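PDB 6XZ6: GARP domain-containing protein from Trypanosoma brucei brucei TREU927, which binds the complement regulator factor H as a trypanosome receptor and increases transmission of the parasite to tsetse flies. Local coordinates for residues T130-Q133 with L134-C138; H156-R159 with G160-Q164; A15-E18 with V19-L23; R75-E78 with A79-V82. All coordinates share one frame; numbering follows the deposited sequence.

Contact 1: residues T130-Q133 with L134-C138; sequences TIKQ and LAKEC
The short helix 129-137, packed against the long helices 4-61 and 67-125, joins Gln133 to Glu137 and Lys132 to Lys136 across one turn, just before the chain reaches the disulfide-bonded Cys138. Four main-chain bonds of the i to i+4 kind run through it. Leu134 N bonds to Thr130 O over 2.9 Å and Ala135 N to Ile131 O over 3.1 Å; Lys136 N and Glu137 N bond in the same way to Lys132 O and Gln133 O.

On the outer side, the Glu137 carboxylate swings back over the preceding turn, its OE2 3.2 Å from Gln133 CG and 3.4 Å from Gln133 CD. The chain of Gln133 stands out extended, with CG anti to the backbone N (chi1 -174°), and its amide plane lies 28° from that of the carboxylate. Gln133 OE1 and Glu137 OE2 are 3.5 Å apart, two oxygens side by side, and it is mainly the carbon chain of the glutamine that meets the acid.

Within the mainly helical fold, Ile131 and Leu134 face helix 4-61 at Thr13, while Ala135 touches Ala122 of helix 67-125. Lys136 folds along its own turn, with CB 3.3 Å from Lys132 O, and carries NZ to 4.1 Å from Lys132 CB. The ammonium groups of Lys132 and Lys136 stay apart, NZ to NZ 6.3 Å, and each has a long, weak ion pair with Glu129. Cys138 closes the turn with weak bonds from its N to the carbonyls of Leu134 and Ala135, and its SG is joined to Cys17.

Contact 2: residues H156-R159 with G160-Q164; sequences HNLR and GLYMQ
Main-chain hydrogen bonds hold Leu158 to Tyr162 and Asn157 to Leu161 where helix 148-161 runs out. Leu158 O accepts from Tyr162 N at 2.9 Å, the one bond of this group that is not weak, and takes a weak second bond from Leu161 N. The turn before it is held less firmly: Gly160 N makes weak bonds to both His156 O (3.1 Å) and Asn157 O (3.3 Å), and Leu161 N makes a further weak bond to Asn157 O. Mixed i+3 and i+4 bonding of this sort is common in the last turn of a helix, and Tyr162 is the first residue to leave helical backbone angles, with psi at 115°.

Apolar contact follows the same one-turn spacing. Leu158 CD1 lies 3.6 Å from Tyr162 CD1 and 3.7 Å from Tyr162 CE1, approaching this side of the ring obliquely from off its plane, while Leu158 O sits at the ring edge. CG of Leu158 is anti to its backbone N (chi1 -178°), which carries the methyl forward to the tyrosine. Leu161 CD1 meets the amide of Asn157, 3.7 Å from its ND2. In the fold, these side chains pack helix 148-161 on two long helices: Asn157 and Leu161 lie on Ala15 of helix 4-61, and Leu158 on Tyr170 of helix 165-208.

Polar groups on the outer side have partners farther off. Arg159 NE forms a salt bridge with Glu168. Just past the helix end the chain reaches complement factor H: Met163 N and Gln164 NE2 hydrogen-bond to Glu18 of the factor H chain, against which Tyr162 also packs.

Contact 3: residues A15-E18 with V19-L23; sequences ALCE and VAKQL
Lys21 meets Cys17 because its CG is anti to the carbonyl carbon (chi1 -80°), which lays the start of the side chain back over the preceding turn; Lys21 CG reaches 3.2 Å from Cys17 O before a bend at chi3 turns the ammonium end away. Gln22 has a similar first torsion, and its CG comes to 3.4 Å from Glu18 O.

This is a regular alpha-helical turn of helix 4-61, one of the long helices of the elongated helical bundle. Val19 N bonds to Ala15 O, Ala20 N to Leu16 O over 2.9 Å and Lys21 N to Cys17 O over 3.1 Å, whereas the bond from Gln22 N to Glu18 O is weak.

The buried side of the turn is apolar. Leu16 and Val19 pack on Phe115 of helix 67-125, and Ala20 on Leu119. The polar ends look to other parts of the fold: Glu18 OE2 forms a salt bridge with Arg153, and Gln22 NE2 hydrogen-bonds to Ala150 O, so both side chains tie this helix to helix 148-161.

Methyl carbons lie close to the carbonyls one turn back, with Ala20 CB 3.3 Å from Leu16 O and Val19 CG2 3.5 Å from Ala15 O. On the side of the disulfide, Cys17 SG comes loosely near Lys21 CD, 4.4 Å away.

Contact 4: residues R75-E78 with A79-V82; sequences RARE and AATV
The guanidinium of Arg77 has the methyl of Thr81 at its edge, near its plane, with Arg77 NE 4.1 Å from Thr81 CG2, while Ala80 CB approaches obliquely, 3.7 Å from Arg77 NH1. Bends at chi2 and chi3 fold the arginine forward along the helix, and its chain crosses that of Thr81 at about a right angle. The charge is answered outside this turn, where Arg77 NH2 makes a salt bridge to Glu59. The other flat group, the Glu78 carboxylate, brings OE1 to 3.4 Å from Val82 CG2 and lies near the threonine hydroxyl.

Arg77 and Glu78 belong to helix 67-125, in which Ala79, Ala80, Thr81 and Val82 each donate their backbone N to the carbonyl four residues earlier. Glu78 O takes two bonds, one from Val82 N at 3.1 Å and one from Thr81 OG1 at 3.3 Å, both from the same face of its carbonyl plane. The hydroxyl can reach it because it stands between the backbone N and the carbonyl carbon (chi1 84°). The same torsion sets the Thr81 methyl beside the carbonyl of Arg77.

Small residues line the inner sides of the helix: Ala76 meets Ala58 and Ala80 meets Ala55 of helix 4-61, and Ala79 lies on Ala205 of helix 165-208, in keeping with close packing of the three long helices. With its proton given to Glu78 O, the Thr81 hydroxyl is satisfied as a donor inside its own helix, on a carbonyl that also keeps its regular bond from Val82 N, and the pairing of Arg77 with Glu59 adds a charged link between neighbouring helices.

Contacts 1, 2 and 3 gather at one end of the elongated molecule, and contact 4 lies toward the other, its centre about 50 Å from that of contact 3. Contact 3 stands between the first two, about 13 Å from each, centre to centre. It is joined to contact 1 covalently by the disulfide between Cys17 SG and Cys138 SG, 2.1 Å long, and to contact 2 by packing, with Tyr162 OH 3.3 Å from Leu16 CD1. Contacts 1 and 2 do not touch, their nearest atoms being about 9 Å apart. Of the four, contact 2 alone reaches bound factor H; contact 4, whose nearest atoms are about 41 Å from those of contact 2, belongs to the distant part of the bundle.

Contact 1: residues T130-Q133 with L134-C138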
# COMPACT_ATOMS: atom_id res chain seq x y z
N THR A 130 -16.57 -6.75 -25.29
CA THR A 130 -15.13 -6.64 -24.99
C THR A 130 -14.96 -5.90 -23.64
O THR A 130 -14.23 -6.37 -22.76
CB THR A 130 -14.43 -5.86 -26.10
OG1 THR A 130 -14.64 -6.51 -27.34
CG2 THR A 130 -12.94 -5.67 -25.85
N ILE A 131 -15.62 -4.74 -23.48
CA ILE A 131 -15.64 -3.92 -22.25
C ILE A 131 -16.20 -4.74 -21.07
O ILE A 131 -15.58 -4.76 -20.01
CB ILE A 131 -16.39 -2.58 -22.49
CG1 ILE A 131 -15.71 -1.76 -23.62
CG2 ILE A 131 -16.51 -1.76 -21.19
CD1 ILE A 131 -16.59 -0.70 -24.32
N LYS A 132 -17.35 -5.45 -21.26
CA LYS A 132 -17.99 -6.31 -20.25
C LYS A 132 -17.06 -7.46 -19.89
O LYS A 132 -17.01 -7.85 -18.72
CB LYS A 132 -19.30 -6.91 -20.75
CG LYS A 132 -20.50 -6.02 -20.71
CD LYS A 132 -21.72 -6.82 -21.17
CE LYS A 132 -22.93 -5.93 -21.38
NZ LYS A 132 -23.87 -6.51 -22.38
N GLN A 133 -16.31 -7.99 -20.91
CA GLN A 133 -15.39 -9.11 -20.69
C GLN A 133 -14.16 -8.70 -19.90
O GLN A 133 -13.74 -9.46 -19.02
CB GLN A 133 -14.97 -9.76 -22.00
CG GLN A 133 -14.14 -11.01 -21.81
CD GLN A 133 -13.41 -11.36 -23.04
OE1 GLN A 133 -12.43 -10.72 -23.43
NE2 GLN A 133 -13.89 -12.38 -23.69
N LEU A 134 -13.60 -7.51 -20.19
CA LEU A 134 -12.43 -6.97 -19.50
C LEU A 134 -12.74 -6.73 -18.01
O LEU A 134 -11.96 -7.15 -17.17
CB LEU A 134 -11.90 -5.70 -20.19
CG LEU A 134 -10.98 -4.81 -19.36
CD1 LEU A 134 -9.57 -5.35 -19.31
CD2 LEU A 134 -10.96 -3.41 -19.88
N ALA A 135 -13.90 -6.09 -17.72
CA ALA A 135 -14.37 -5.79 -16.36
C ALA A 135 -14.74 -7.07 -15.57
O ALA A 135 -14.53 -7.10 -14.35
CB ALA A 135 -15.54 -4.84 -16.42
N LYS A 136 -15.28 -8.12 -16.24
CA LYS A 136 -15.63 -9.39 -15.59
C LYS A 136 -14.37 -10.16 -15.17
O LYS A 136 -14.37 -10.76 -14.09
CB LYS A 136 -16.50 -10.28 -16.48
CG LYS A 136 -17.99 -10.24 -16.15
CD LYS A 136 -18.83 -11.01 -17.18
CE LYS A 136 -20.06 -10.27 -17.64
NZ LYS A 136 -20.33 -10.48 -19.09
N GLU A 137 -13.30 -10.11 -16.00
CA GLU A 137 -12.00 -10.75 -15.77
C GLU A 137 -11.23 -10.06 -14.64
O GLU A 137 -10.38 -10.67 -14.00
CB GLU A 137 -11.16 -10.67 -17.04
CG GLU A 137 -11.35 -11.82 -18.02
CD GLU A 137 -10.87 -11.53 -19.44
OE1 GLU A 137 -9.94 -10.72 -19.63
OE2 GLU A 137 -11.45 -12.13 -20.38
N CYS A 138 -11.53 -8.79 -14.42
CA CYS A 138 -10.91 -7.90 -13.44
C CYS A 138 -11.63 -7.90 -12.09
O CYS A 138 -11.32 -7.08 -11.23
CB CYS A 138 -10.86 -6.51 -14.03
SG CYS A 138 -9.54 -5.47 -13.39

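Contact 2: residues H156-R159 with G160-Q164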
# COMPACT_ATOMS: atom_id res chain seq x y z
N HIS A 156 -2.40 9.18 -12.91
CA HIS A 156 -2.34 10.20 -13.96
C HIS A 156 -3.10 9.72 -15.19
O HIS A 156 -3.72 10.52 -15.86
CB HIS A 156 -0.88 10.50 -14.36
CG HIS A 156 -0.20 11.46 -13.45
ND1 HIS A 156 0.90 11.09 -12.71
CD2 HIS A 156 -0.47 12.77 -13.20
CE1 HIS A 156 1.25 12.16 -12.01
NE2 HIS A 156 0.46 13.20 -12.29
N ASN A 157 -3.04 8.40 -15.50
CA ASN A 157 -3.75 7.83 -16.62
C ASN A 157 -5.24 7.94 -16.39
O ASN A 157 -5.94 8.39 -17.29
CB ASN A 157 -3.32 6.39 -16.91
CG ASN A 157 -3.95 5.85 -18.15
OD1 ASN A 157 -3.75 6.38 -19.27
ND2 ASN A 157 -4.75 4.80 -18.00
N LEU A 158 -5.72 7.65 -15.18
CA LEU A 158 -7.13 7.76 -14.82
C LEU A 158 -7.63 9.22 -14.88
O LEU A 158 -8.69 9.49 -15.43
CB LEU A 158 -7.37 7.16 -13.43
CG LEU A 158 -8.81 7.16 -12.94
CD1 LEU A 158 -9.58 5.97 -13.52
CD2 LEU A 158 -8.87 7.23 -11.42
N ARG A 159 -6.84 10.13 -14.37
CA ARG A 159 -7.10 11.55 -14.30
C ARG A 159 -7.19 12.20 -15.73
O ARG A 159 -7.91 13.21 -15.91
CB ARG A 159 -6.03 12.18 -13.37
CG ARG A 159 -6.12 13.68 -13.14
CD ARG A 159 -5.33 14.45 -14.19
NE ARG A 159 -5.20 15.84 -13.78
CZ ARG A 159 -4.99 16.86 -14.61
NH1 ARG A 159 -4.88 16.65 -15.91
NH2 ARG A 159 -4.93 18.09 -14.14
N GLY A 160 -6.48 11.60 -16.70
CA GLY A 160 -6.45 12.06 -18.09
C GLY A 160 -7.64 11.58 -18.90
O GLY A 160 -8.04 12.22 -19.87
N LEU A 161 -8.23 10.46 -18.47
CA LEU A 161 -9.40 9.82 -19.07
C LEU A 161 -10.73 10.24 -18.47
O LEU A 161 -11.73 10.21 -19.17
CB LEU A 161 -9.24 8.28 -18.97
CG LEU A 161 -8.08 7.68 -19.76
CD1 LEU A 161 -7.85 6.28 -19.36
CD2 LEU A 161 -8.31 7.75 -21.26
N TYR A 162 -10.74 10.61 -17.17
CA TYR A 162 -11.92 11.01 -16.39
C TYR A 162 -11.83 12.47 -15.95
O TYR A 162 -10.98 12.82 -15.14
CB TYR A 162 -12.04 10.10 -15.13
CG TYR A 162 -12.60 8.72 -15.42
CD1 TYR A 162 -11.77 7.68 -15.85
CD2 TYR A 162 -13.93 8.43 -15.20
CE1 TYR A 162 -12.28 6.40 -16.08
CE2 TYR A 162 -14.47 7.19 -15.52
CZ TYR A 162 -13.64 6.17 -15.93
OH TYR A 162 -14.17 4.93 -16.15
N MET A 163 -12.73 13.32 -16.45
CA MET A 163 -12.79 14.75 -16.07
C MET A 163 -13.43 15.00 -14.71
O MET A 163 -13.30 16.09 -14.17
CB MET A 163 -13.48 15.59 -17.15
CG MET A 163 -12.67 15.63 -18.47
SD MET A 163 -10.85 15.88 -18.40
CE MET A 163 -10.75 17.54 -17.76
N GLN A 164 -14.09 13.97 -14.15
CA GLN A 164 -14.75 14.00 -12.85
C GLN A 164 -13.75 14.32 -11.77
O GLN A 164 -12.61 13.86 -11.84
CB GLN A 164 -15.42 12.66 -12.55
CG GLN A 164 -16.72 12.46 -13.29
CD GLN A 164 -17.23 11.10 -13.00
OE1 GLN A 164 -18.01 10.93 -12.06
NE2 GLN A 164 -16.80 10.10 -13.79

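Contact 3: residues A15-E18 with V19-L23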
# COMPACT_ATOMS: atom_id res chain seq x y z
N ALA A 15 -8.19 1.58 -17.37
CA ALA A 15 -7.63 2.45 -16.33
C ALA A 15 -8.18 2.13 -14.96
O ALA A 15 -7.41 2.12 -14.01
CB ALA A 15 -7.89 3.90 -16.67
N LEU A 16 -9.49 1.85 -14.84
CA LEU A 16 -10.17 1.41 -13.60
C LEU A 16 -9.61 0.07 -13.13
O LEU A 16 -9.36 -0.13 -11.96
CB LEU A 16 -11.70 1.27 -13.83
CG LEU A 16 -12.53 2.56 -14.05
CD1 LEU A 16 -13.97 2.21 -14.25
CD2 LEU A 16 -12.45 3.48 -12.85
N CYS A 17 -9.40 -0.84 -14.07
CA CYS A 17 -8.87 -2.19 -13.90
C CYS A 17 -7.41 -2.17 -13.38
O CYS A 17 -7.09 -2.89 -12.44
CB CYS A 17 -9.00 -2.94 -15.24
SG CYS A 17 -8.74 -4.72 -15.16
N GLU A 18 -6.55 -1.29 -13.93
CA GLU A 18 -5.16 -1.10 -13.54
C GLU A 18 -5.09 -0.59 -12.11
O GLU A 18 -4.36 -1.15 -11.31
CB GLU A 18 -4.46 -0.13 -14.52
CG GLU A 18 -2.95 0.02 -14.37
CD GLU A 18 -2.22 0.99 -15.29
OE1 GLU A 18 -2.87 1.82 -15.97
OE2 GLU A 18 -0.97 0.92 -15.31
N VAL A 19 -5.88 0.45 -11.77
CA VAL A 19 -5.95 1.03 -10.43
C VAL A 19 -6.50 0.03 -9.41
O VAL A 19 -5.92 -0.08 -8.32
CB VAL A 19 -6.73 2.36 -10.39
CG1 VAL A 19 -7.02 2.76 -8.97
CG2 VAL A 19 -5.98 3.49 -11.09
N ALA A 20 -7.60 -0.69 -9.72
CA ALA A 20 -8.22 -1.67 -8.81
C ALA A 20 -7.27 -2.80 -8.41
O ALA A 20 -7.26 -3.20 -7.24
CB ALA A 20 -9.47 -2.26 -9.45
N LYS A 21 -6.48 -3.30 -9.38
CA LYS A 21 -5.48 -4.36 -9.23
C LYS A 21 -4.35 -3.94 -8.28
O LYS A 21 -3.88 -4.77 -7.50
CB LYS A 21 -4.91 -4.73 -10.60
CG LYS A 21 -5.79 -5.67 -11.43
CD LYS A 21 -5.18 -5.89 -12.82
CE LYS A 21 -3.95 -6.76 -12.82
NZ LYS A 21 -3.54 -7.18 -14.19
N GLN A 22 -3.94 -2.67 -8.32
CA GLN A 22 -2.91 -2.09 -7.44
C GLN A 22 -3.43 -1.94 -6.01
O GLN A 22 -2.69 -2.19 -5.06
CB GLN A 22 -2.49 -0.71 -7.93
CG GLN A 22 -1.73 -0.76 -9.23
CD GLN A 22 -1.39 0.61 -9.73
OE1 GLN A 22 -1.96 1.64 -9.32
NE2 GLN A 22 -0.45 0.65 -10.63
N LEU A 23 -4.70 -1.52 -5.86
CA LEU A 23 -5.35 -1.33 -4.56
C LEU A 23 -5.60 -2.65 -3.82
O LEU A 23 -5.54 -2.69 -2.61
CB LEU A 23 -6.64 -0.47 -4.67
CG LEU A 23 -6.44 0.98 -5.24
CD1 LEU A 23 -7.72 1.64 -5.47
CD2 LEU A 23 -5.62 1.84 -4.32

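Contact 4: residues R75-E78 with A79-V82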
# COMPACT_ATOMS: atom_id res chain seq x y z
N ARG A 75 36.38 -4.91 24.59
CA ARG A 75 35.98 -5.06 23.18
C ARG A 75 34.64 -5.79 23.02
O ARG A 75 33.86 -5.45 22.11
CB ARG A 75 37.06 -5.81 22.39
CG ARG A 75 38.27 -4.97 22.00
CD ARG A 75 38.96 -5.55 20.79
NE ARG A 75 40.00 -4.67 20.29
CZ ARG A 75 41.24 -5.06 20.02
NH1 ARG A 75 42.13 -4.18 19.58
NH2 ARG A 75 41.60 -6.32 20.20
N ALA A 76 34.38 -6.81 23.88
CA ALA A 76 33.14 -7.60 23.92
C ALA A 76 32.04 -6.76 24.54
O ALA A 76 30.88 -6.92 24.18
CB ALA A 76 33.35 -8.86 24.74
N ARG A 77 32.40 -5.84 25.46
CA ARG A 77 31.46 -4.91 26.11
C ARG A 77 31.04 -3.84 25.13
O ARG A 77 29.87 -3.47 25.10
CB ARG A 77 32.09 -4.27 27.37
CG ARG A 77 31.26 -3.17 28.03
CD ARG A 77 30.25 -3.72 29.02
NE ARG A 77 29.00 -4.15 28.39
CZ ARG A 77 28.24 -5.15 28.83
NH1 ARG A 77 27.11 -5.46 28.21
NH2 ARG A 77 28.61 -5.85 29.90
N GLU A 78 31.98 -3.32 24.33
CA GLU A 78 31.69 -2.30 23.34
C GLU A 78 30.81 -2.85 22.22
O GLU A 78 29.95 -2.12 21.72
CB GLU A 78 32.97 -1.61 22.84
CG GLU A 78 32.74 -0.33 22.04
CD GLU A 78 31.61 0.61 22.45
OE1 GLU A 78 30.74 0.88 21.59
OE2 GLU A 78 31.60 1.08 23.61
N ALA A 79 30.99 -4.13 21.86
CA ALA A 79 30.19 -4.79 20.82
C ALA A 79 28.78 -5.11 21.33
O ALA A 79 27.82 -5.02 20.57
CB ALA A 79 30.88 -6.05 20.36
N ALA A 80 28.65 -5.42 22.62
CA ALA A 80 27.37 -5.75 23.25
C ALA A 80 26.48 -4.51 23.26
O ALA A 80 25.25 -4.64 23.08
CB ALA A 80 27.59 -6.26 24.67
N THR A 81 27.09 -3.31 23.44
CA THR A 81 26.34 -2.06 23.44
C THR A 81 26.04 -1.65 21.99
O THR A 81 24.93 -1.20 21.74
CB THR A 81 26.99 -0.94 24.32
OG1 THR A 81 28.00 -0.26 23.60
CG2 THR A 81 27.53 -1.44 25.66
N VAL A 82 26.96 -1.87 21.04
CA VAL A 82 26.69 -1.58 19.63
C VAL A 82 25.51 -2.43 19.13
O VAL A 82 24.65 -1.90 18.43
CB VAL A 82 27.95 -1.70 18.73
CG1 VAL A 82 27.59 -1.70 17.24
CG2 VAL A 82 28.94 -0.57 19.05